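Local coordinates for protein peptidase M3B, oligoendopeptidase F (Enterococcus faecium, PDB 2QR4) that probably hydrolyses internal bonds of oligopeptides as a zinc-dependent metallopeptidase of family M3, at residues E397-T402 / A532-G537; P164-E169 / V174-G179. All coordinates share one frame; numbering follows the deposited sequence.

Contact 1 of 2, residues E397-T402 / A532-G537; sequences EIASTT and AYLKAG
Tyr533 reaches from helix 526-536 to helix 394-414 and sets its hydroxyl against Ile398 and Ala399. This is the tight part of the contact. Tyr533 OH lies 3.4 Å from Ile398 CG2, and the ring meets that methyl obliquely, with Tyr533 CZ 3.9 Å from Ile398 CG2. The methyl gets there because CG2 stands anti to the backbone N of Ile398 while CG1 (chi1 -79°) stays beside that N. Tyr533 OH is also 3.3 Å from Ala399 N, but the angle is too poor for a hydrogen bond; the hydroxyl bonds instead to Leu395 O, earlier on the same helix. A tyrosine suits this buried place: its ring packs on apolar neighbours and its end finds a backbone acceptor. Ala399, with one methyl, lets the hydroxyl come close to the helix.

The looser part is the single touch of Ala399 CB and Leu534 CD2 at 4.1 Å. The axes of 397-402 and 532-536 come no closer than 11.5 Å, their directions 146° apart, and Tyr533 and Leu534 do most of the bridging. Beyond them Lys535 and Ala536 are exposed.

Helix 394-414 also packs against helix 361-379, where Glu397 touches His369 and Ser400 touches His373, both histidines of the HEMGH sequence. The arrangement is thus roughly antiparallel helix packing beside the HEXXH helix of an M3 metallopeptidase.

Contact 2 of 2, residues P164-E169 / V174-G179; sequences PTIEGE and VQLSHG
A two-stranded antiparallel beta hairpin, strands 165-167 and 173-175 of this largely helical chain, is held together here by backbone and apolar contacts. Ile166 and Val174 form its hydrogen-bonded pair: Ile166 N gives a bond of 2.9 Å to Val174 O, and Val174 N answers with one of 2.9 Å to Ile166 O. The neighbouring pair, Thr165 with Gln175, is non-hydrogen-bonded; beside it, Thr165 CA makes a CA-H...O contact of 3.4 Å with Val174 O. Past the strands, Leu176 N continues the ladder with a longer bond of 3.3 Å to Pro164 O.

The two faces differ. Thr165 and Gln175, both polar, occupy the exposed one, where Gln175, bent at chi2 (79°), folds back to give NE2 to Leu176 O, on a lone pair of that carbonyl. On the opposite face, Ile166 and Val174 point the same way, and Leu176 closes in beside Ile166. Ile166 and Leu176 cross at about a right angle, with Ile166 CG2 3.7 Å from Leu176 CD2. Leu176 CD2 also meets Pro164 CD at 4.0 Å, so one branched leucine serves both residues. Helix 178-185 borders this apolar cluster, Leu184 touching both Ile166 and Leu176.

Near the turn, Val174 CG2 presses to 3.6 Å from Gly168 CA. Gly168, having no CB, lets the methyl come this close. The chemistry implies a small hairpin whose backbone bonds fix the register, while Ile166 and Leu176 rest on helix 178-185, Leu176 and Pro164 also on helix 190-206, and polar residues suit the outer face.

Contact 1 is buried, its centre about 17 Å from the centre of the chain, whereas contact 2 lies farther out, its centre about 29 Å from that point, and is only partly buried. They share no helix or strand, and their nearest atoms are about 20 Å apart. Contact 1 joins two helices more than a hundred residues apart in sequence, and with no hydrogen bond between its segments it relies on side chains reaching across a wide gap. Contact 2 joins near neighbours in sequence, whose main chains run close enough to bond directly, and it buries more surface, 348 Å² against 140 Å². The first belongs to the helical body around the HEXXH helix, the second to a peripheral hairpin.

Contact 1 of 2, residues E397-T402 / A532-G537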
ATOM      1  N   GLU A 397       2.240  -3.110  32.219  1.00 45.52           N
ATOM      2  CA  GLU A 397       1.068  -3.976  32.223  1.00 50.82           C
ATOM      3  C   GLU A 397       1.207  -5.092  33.251  1.00 51.86           C
ATOM      4  O   GLU A 397       0.218  -5.589  33.786  1.00 50.28           O
ATOM      5  CB  GLU A 397       0.867  -4.586  30.836  1.00 62.27           C
ATOM      6  CG  GLU A 397      -0.561  -5.001  30.549  1.00 72.17           C
ATOM      7  CD  GLU A 397      -1.522  -3.826  30.581  1.00 77.67           C
ATOM      8  OE1 GLU A 397      -1.054  -2.668  30.605  1.00 79.12           O
ATOM      9  OE2 GLU A 397      -2.747  -4.059  30.581  1.00 81.30           O
ATOM     10  N   ILE A 398       2.446  -5.484  33.516  1.00 53.83           N
ATOM     11  CA  ILE A 398       2.740  -6.517  34.498  1.00 51.96           C
ATOM     12  C   ILE A 398       2.325  -6.088  35.896  1.00 44.17           C
ATOM     13  O   ILE A 398       1.783  -6.891  36.654  1.00 49.41           O
ATOM     14  CB  ILE A 398       4.237  -6.877  34.502  1.00 54.12           C
ATOM     15  CG1 ILE A 398       4.557  -7.798  33.331  1.00 56.54           C
ATOM     16  CG2 ILE A 398       4.621  -7.557  35.799  1.00 40.90           C
ATOM     17  CD1 ILE A 398       6.025  -7.836  32.989  1.00 56.97           C
ATOM     18  N   ALA A 399       2.569  -4.825  36.235  1.00 44.00           N
ATOM     19  CA  ALA A 399       2.273  -4.328  37.581  1.00 54.29           C
ATOM     20  C   ALA A 399       0.774  -4.299  37.829  1.00 52.72           C
ATOM     21  O   ALA A 399       0.322  -4.324  38.969  1.00 60.17           O
ATOM     22  CB  ALA A 399       2.869  -2.949  37.791  1.00 50.16           C
ATOM     23  N   SER A 400       0.019  -4.255  36.741  1.00 48.70           N
ATOM     24  CA  SER A 400      -1.426  -4.231  36.784  1.00 55.78           C
ATOM     25  C   SER A 400      -1.985  -5.639  36.896  1.00 44.97           C
ATOM     26  O   SER A 400      -2.801  -5.926  37.773  1.00 49.06           O
ATOM     27  CB  SER A 400      -1.966  -3.563  35.515  1.00 60.79           C
ATOM     28  OG  SER A 400      -1.812  -2.156  35.596  1.00 71.39           O
ATOM     29  N   THR A 401      -1.543  -6.508  35.996  1.00 40.10           N
ATOM     30  CA  THR A 401      -1.993  -7.895  35.962  1.00 40.33           C
ATOM     31  C   THR A 401      -1.600  -8.619  37.249  1.00 46.21           C
ATOM     32  O   THR A 401      -2.361  -9.433  37.755  1.00 49.26           O
ATOM     33  CB  THR A 401      -1.409  -8.616  34.742  1.00 47.23           C
ATOM     34  OG1 THR A 401      -1.603  -7.796  33.587  1.00 59.24           O
ATOM     35  CG2 THR A 401      -2.072  -9.979  34.505  1.00 34.04           C
ATOM     36  N   THR A 402      -0.423  -8.304  37.786  1.00 37.12           N
ATOM     37  CA  THR A 402       0.042  -8.951  38.998  1.00 38.45           C
ATOM     38  C   THR A 402      -0.949  -8.655  40.105  1.00 46.08           C
ATOM     39  O   THR A 402      -1.323  -9.548  40.869  1.00 47.94           O
ATOM     40  CB  THR A 402       1.443  -8.454  39.409  1.00 37.46           C
ATOM     41  OG1 THR A 402       2.358  -8.666  38.335  1.00 44.85           O
ATOM     42  CG2 THR A 402       1.956  -9.202  40.630  1.00 40.76           C
ATOM     43  N   ALA A 532      11.892  -3.802  43.475  1.00 49.49           N
ATOM     44  CA  ALA A 532      13.047  -3.324  42.712  1.00 50.47           C
ATOM     45  C   ALA A 532      12.755  -3.282  41.211  1.00 55.11           C
ATOM     46  O   ALA A 532      13.334  -2.476  40.483  1.00 59.41           O
ATOM     47  CB  ALA A 532      14.276  -4.180  42.998  1.00 50.83           C
ATOM     48  N   TYR A 533      11.859  -4.152  40.754  1.00 54.05           N
ATOM     49  CA  TYR A 533      11.398  -4.111  39.371  1.00 60.26           C
ATOM     50  C   TYR A 533      10.484  -2.908  39.143  1.00 64.21           C
ATOM     51  O   TYR A 533      10.368  -2.402  38.024  1.00 60.11           O
ATOM     52  CB  TYR A 533      10.677  -5.404  38.995  1.00 54.99           C
ATOM     53  CG  TYR A 533       9.393  -5.160  38.246  1.00 51.98           C
ATOM     54  CD1 TYR A 533       9.408  -4.740  36.923  1.00 54.76           C
ATOM     55  CD2 TYR A 533       8.164  -5.335  38.865  1.00 48.63           C
ATOM     56  CE1 TYR A 533       8.233  -4.502  36.234  1.00 51.36           C
ATOM     57  CE2 TYR A 533       6.983  -5.103  38.188  1.00 44.12           C
ATOM     58  CZ  TYR A 533       7.023  -4.685  36.872  1.00 53.63           C
ATOM     59  OH  TYR A 533       5.846  -4.452  36.189  1.00 60.45           O
ATOM     60  N   LEU A 534       9.833  -2.463  40.214  1.00 69.56           N
ATOM     61  CA  LEU A 534       8.993  -1.270  40.169  1.00 70.27           C
ATOM     62  C   LEU A 534       9.860  -0.019  40.157  1.00 64.83           C
ATOM     63  O   LEU A 534       9.529   0.975  39.512  1.00 68.24           O
ATOM     64  CB  LEU A 534       8.050  -1.234  41.370  1.00 64.89           C
ATOM     65  CG  LEU A 534       7.001  -2.341  41.460  1.00 65.08           C
ATOM     66  CD1 LEU A 534       6.331  -2.321  42.823  1.00 63.80           C
ATOM     67  CD2 LEU A 534       5.973  -2.216  40.334  1.00 66.71           C
ATOM     68  N   LYS A 535      10.978  -0.089  40.869  1.00 68.23           N
ATOM     69  CA  LYS A 535      11.918   1.022  40.972  1.00 68.32           C
ATOM     70  C   LYS A 535      12.780   1.156  39.718  1.00 68.78           C
ATOM     71  O   LYS A 535      13.285   2.233  39.420  1.00 73.67           O
ATOM     72  CB  LYS A 535      12.797   0.847  42.212  1.00 73.06           C
ATOM     73  CG  LYS A 535      12.064   1.063  43.536  1.00 72.47           C
ATOM     74  CD  LYS A 535      12.656   0.207  44.648  1.00 73.88           C
ATOM     75  CE  LYS A 535      14.177   0.213  44.610  1.00 78.31           C
ATOM     76  NZ  LYS A 535      14.754  -0.988  45.277  1.00 77.74           N
ATOM     77  N   ALA A 536      12.942   0.060  38.983  1.00 81.48           N
ATOM     78  CA  ALA A 536      13.656   0.086  37.707  1.00 87.32           C
ATOM     79  C   ALA A 536      13.011   1.060  36.719  1.00 93.65           C
ATOM     80  O   ALA A 536      13.632   2.042  36.312  1.00 99.87           O
ATOM     81  CB  ALA A 536      13.726  -1.314  37.105  1.00 83.56           C
ATOM     82  N   GLY A 537      11.765   0.786  36.342  1.00 94.44           N
ATOM     83  CA  GLY A 537      11.056   1.617  35.370  1.00100.49           C
ATOM     84  C   GLY A 537      11.231   1.108  33.951  1.00102.48           C
ATOM     85  O   GLY A 537      12.100   0.276  33.694  1.00106.49           O
TER

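Contact 2 of 2, residues P164-E169 / V174-G179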
ATOM      1  N   PRO A 164     -23.596  -4.794   6.950  1.00 38.10           N
ATOM      2  CA  PRO A 164     -25.018  -4.824   6.668  1.00 50.12           C
ATOM      3  C   PRO A 164     -25.855  -4.533   7.910  1.00 51.52           C
ATOM      4  O   PRO A 164     -25.332  -4.416   9.014  1.00 47.36           O
ATOM      5  CB  PRO A 164     -25.272  -6.260   6.159  1.00 38.04           C
ATOM      6  CG  PRO A 164     -23.975  -6.986   6.242  1.00 45.00           C
ATOM      7  CD  PRO A 164     -23.005  -6.140   7.025  1.00 49.42           C
ATOM      8  N   THR A 165     -27.152  -4.396   7.682  1.00 50.47           N
ATOM      9  CA  THR A 165     -28.170  -4.297   8.708  1.00 42.82           C
ATOM     10  C   THR A 165     -28.553  -5.692   9.195  1.00 36.41           C
ATOM     11  O   THR A 165     -28.573  -6.640   8.417  1.00 42.44           O
ATOM     12  CB  THR A 165     -29.421  -3.623   8.077  1.00 45.22           C
ATOM     13  OG1 THR A 165     -29.464  -2.245   8.455  1.00 49.96           O
ATOM     14  CG2 THR A 165     -30.711  -4.316   8.476  1.00 47.13           C
ATOM     15  N   ILE A 166     -28.873  -5.822  10.473  1.00 39.83           N
ATOM     16  CA  ILE A 166     -29.454  -7.057  10.976  1.00 37.99           C
ATOM     17  C   ILE A 166     -30.731  -6.735  11.742  1.00 42.57           C
ATOM     18  O   ILE A 166     -31.049  -5.566  11.953  1.00 44.35           O
ATOM     19  CB  ILE A 166     -28.493  -7.782  11.941  1.00 46.11           C
ATOM     20  CG1 ILE A 166     -28.212  -6.899  13.164  1.00 45.27           C
ATOM     21  CG2 ILE A 166     -27.207  -8.167  11.226  1.00 43.46           C
ATOM     22  CD1 ILE A 166     -27.496  -7.591  14.304  1.00 32.12           C
ATOM     23  N   GLU A 167     -31.456  -7.770  12.165  1.00 44.01           N
ATOM     24  CA  GLU A 167     -32.536  -7.582  13.135  1.00 44.14           C
ATOM     25  C   GLU A 167     -31.928  -7.658  14.521  1.00 41.43           C
ATOM     26  O   GLU A 167     -31.247  -8.630  14.845  1.00 47.47           O
ATOM     27  CB  GLU A 167     -33.626  -8.653  13.001  1.00 40.37           C
ATOM     28  CG  GLU A 167     -34.872  -8.319  13.831  1.00 61.31           C
ATOM     29  CD  GLU A 167     -35.762  -9.522  14.130  1.00 62.78           C
ATOM     30  OE1 GLU A 167     -36.402  -9.527  15.203  1.00 59.74           O
ATOM     31  OE2 GLU A 167     -35.826 -10.457  13.303  1.00 70.46           O
ATOM     32  N   GLY A 168     -32.182  -6.644  15.341  1.00 46.46           N
ATOM     33  CA  GLY A 168     -31.541  -6.539  16.648  1.00 48.04           C
ATOM     34  C   GLY A 168     -32.209  -7.243  17.822  1.00 61.65           C
ATOM     35  O   GLY A 168     -32.977  -8.190  17.650  1.00 60.20           O
ATOM     36  N   GLU A 169     -31.910  -6.791  19.036  0.50 64.70           N
ATOM     37  CA  GLU A 169     -32.380  -7.491  20.236  0.50 66.48           C
ATOM     38  C   GLU A 169     -33.876  -7.336  20.493  0.50 71.10           C
ATOM     39  O   GLU A 169     -34.532  -8.268  20.961  0.50 62.32           O
ATOM     40  CB  GLU A 169     -31.587  -7.063  21.474  0.50 59.10           C
ATOM     41  CG  GLU A 169     -30.199  -7.669  21.559  0.50 47.49           C
ATOM     42  CD  GLU A 169     -29.817  -8.013  22.981  0.50 38.74           C
ATOM     43  OE1 GLU A 169     -28.652  -7.800  23.362  0.50 43.22           O
ATOM     44  OE2 GLU A 169     -30.690  -8.498  23.720  0.50 38.87           O
ATOM     45  N   VAL A 174     -30.985  -2.943  13.152  1.00 45.41           N
ATOM     46  CA  VAL A 174     -29.733  -2.423  13.715  1.00 47.76           C
ATOM     47  C   VAL A 174     -28.634  -2.369  12.667  1.00 47.12           C
ATOM     48  O   VAL A 174     -28.404  -3.334  11.948  1.00 51.54           O
ATOM     49  CB  VAL A 174     -29.231  -3.270  14.915  1.00 55.00           C
ATOM     50  CG1 VAL A 174     -27.878  -2.773  15.399  1.00 48.14           C
ATOM     51  CG2 VAL A 174     -30.237  -3.234  16.050  1.00 63.04           C
ATOM     52  N   GLN A 175     -27.954  -1.232  12.595  1.00 52.70           N
ATOM     53  CA  GLN A 175     -26.815  -1.061  11.712  1.00 52.01           C
ATOM     54  C   GLN A 175     -25.556  -1.630  12.355  1.00 53.81           C
ATOM     55  O   GLN A 175     -25.140  -1.174  13.416  1.00 65.55           O
ATOM     56  CB  GLN A 175     -26.607   0.427  11.425  1.00 48.27           C
ATOM     57  CG  GLN A 175     -25.318   0.743  10.692  1.00 52.37           C
ATOM     58  CD  GLN A 175     -25.421   0.457   9.211  1.00 54.55           C
ATOM     59  OE1 GLN A 175     -26.066   1.193   8.468  1.00 61.00           O
ATOM     60  NE2 GLN A 175     -24.784  -0.623   8.772  1.00 61.36           N
ATOM     61  N   LEU A 176     -24.953  -2.628  11.716  1.00 53.14           N
ATOM     62  CA  LEU A 176     -23.671  -3.158  12.171  1.00 46.23           C
ATOM     63  C   LEU A 176     -22.559  -2.143  11.944  1.00 49.94           C
ATOM     64  O   LEU A 176     -22.592  -1.366  10.975  1.00 50.05           O
ATOM     65  CB  LEU A 176     -23.324  -4.432  11.407  1.00 49.12           C
ATOM     66  CG  LEU A 176     -23.351  -5.822  12.026  1.00 52.64           C
ATOM     67  CD1 LEU A 176     -24.278  -5.927  13.205  1.00 51.30           C
ATOM     68  CD2 LEU A 176     -23.744  -6.788  10.930  1.00 46.13           C
ATOM     69  N   SER A 177     -21.559  -2.186  12.819  1.00 36.05           N
ATOM     70  CA  SER A 177     -20.431  -1.272  12.776  1.00 45.10           C
ATOM     71  C   SER A 177     -19.420  -1.748  13.799  1.00 41.73           C
ATOM     72  O   SER A 177     -19.744  -2.577  14.643  1.00 51.54           O
ATOM     73  CB  SER A 177     -20.877   0.144  13.151  1.00 35.16           C
ATOM     74  OG  SER A 177     -21.159   0.191  14.527  1.00 44.64           O
ATOM     75  N   HIS A 178     -18.205  -1.211  13.734  1.00 44.14           N
ATOM     76  CA  HIS A 178     -17.168  -1.527  14.718  1.00 43.19           C
ATOM     77  C   HIS A 178     -17.577  -1.166  16.147  1.00 45.35           C
ATOM     78  O   HIS A 178     -17.264  -1.896  17.089  1.00 49.38           O
ATOM     79  CB  HIS A 178     -15.856  -0.828  14.364  1.00 41.29           C
ATOM     80  CG  HIS A 178     -15.240  -1.317  13.090  1.00 50.27           C
ATOM     81  ND1 HIS A 178     -14.924  -2.643  12.880  1.00 49.76           N
ATOM     82  CD2 HIS A 178     -14.875  -0.658  11.964  1.00 40.87           C
ATOM     83  CE1 HIS A 178     -14.387  -2.780  11.679  1.00 46.03           C
ATOM     84  NE2 HIS A 178     -14.351  -1.591  11.102  1.00 56.58           N
ATOM     85  N   GLY A 179     -18.282  -0.045  16.304  1.00 40.73           N
ATOM     86  CA  GLY A 179     -18.712   0.408  17.621  1.00 41.98           C
ATOM     87  C   GLY A 179     -19.706  -0.513  18.313  1.00 55.48           C
ATOM     88  O   GLY A 179     -19.701  -0.649  19.530  1.00 56.12           O
TER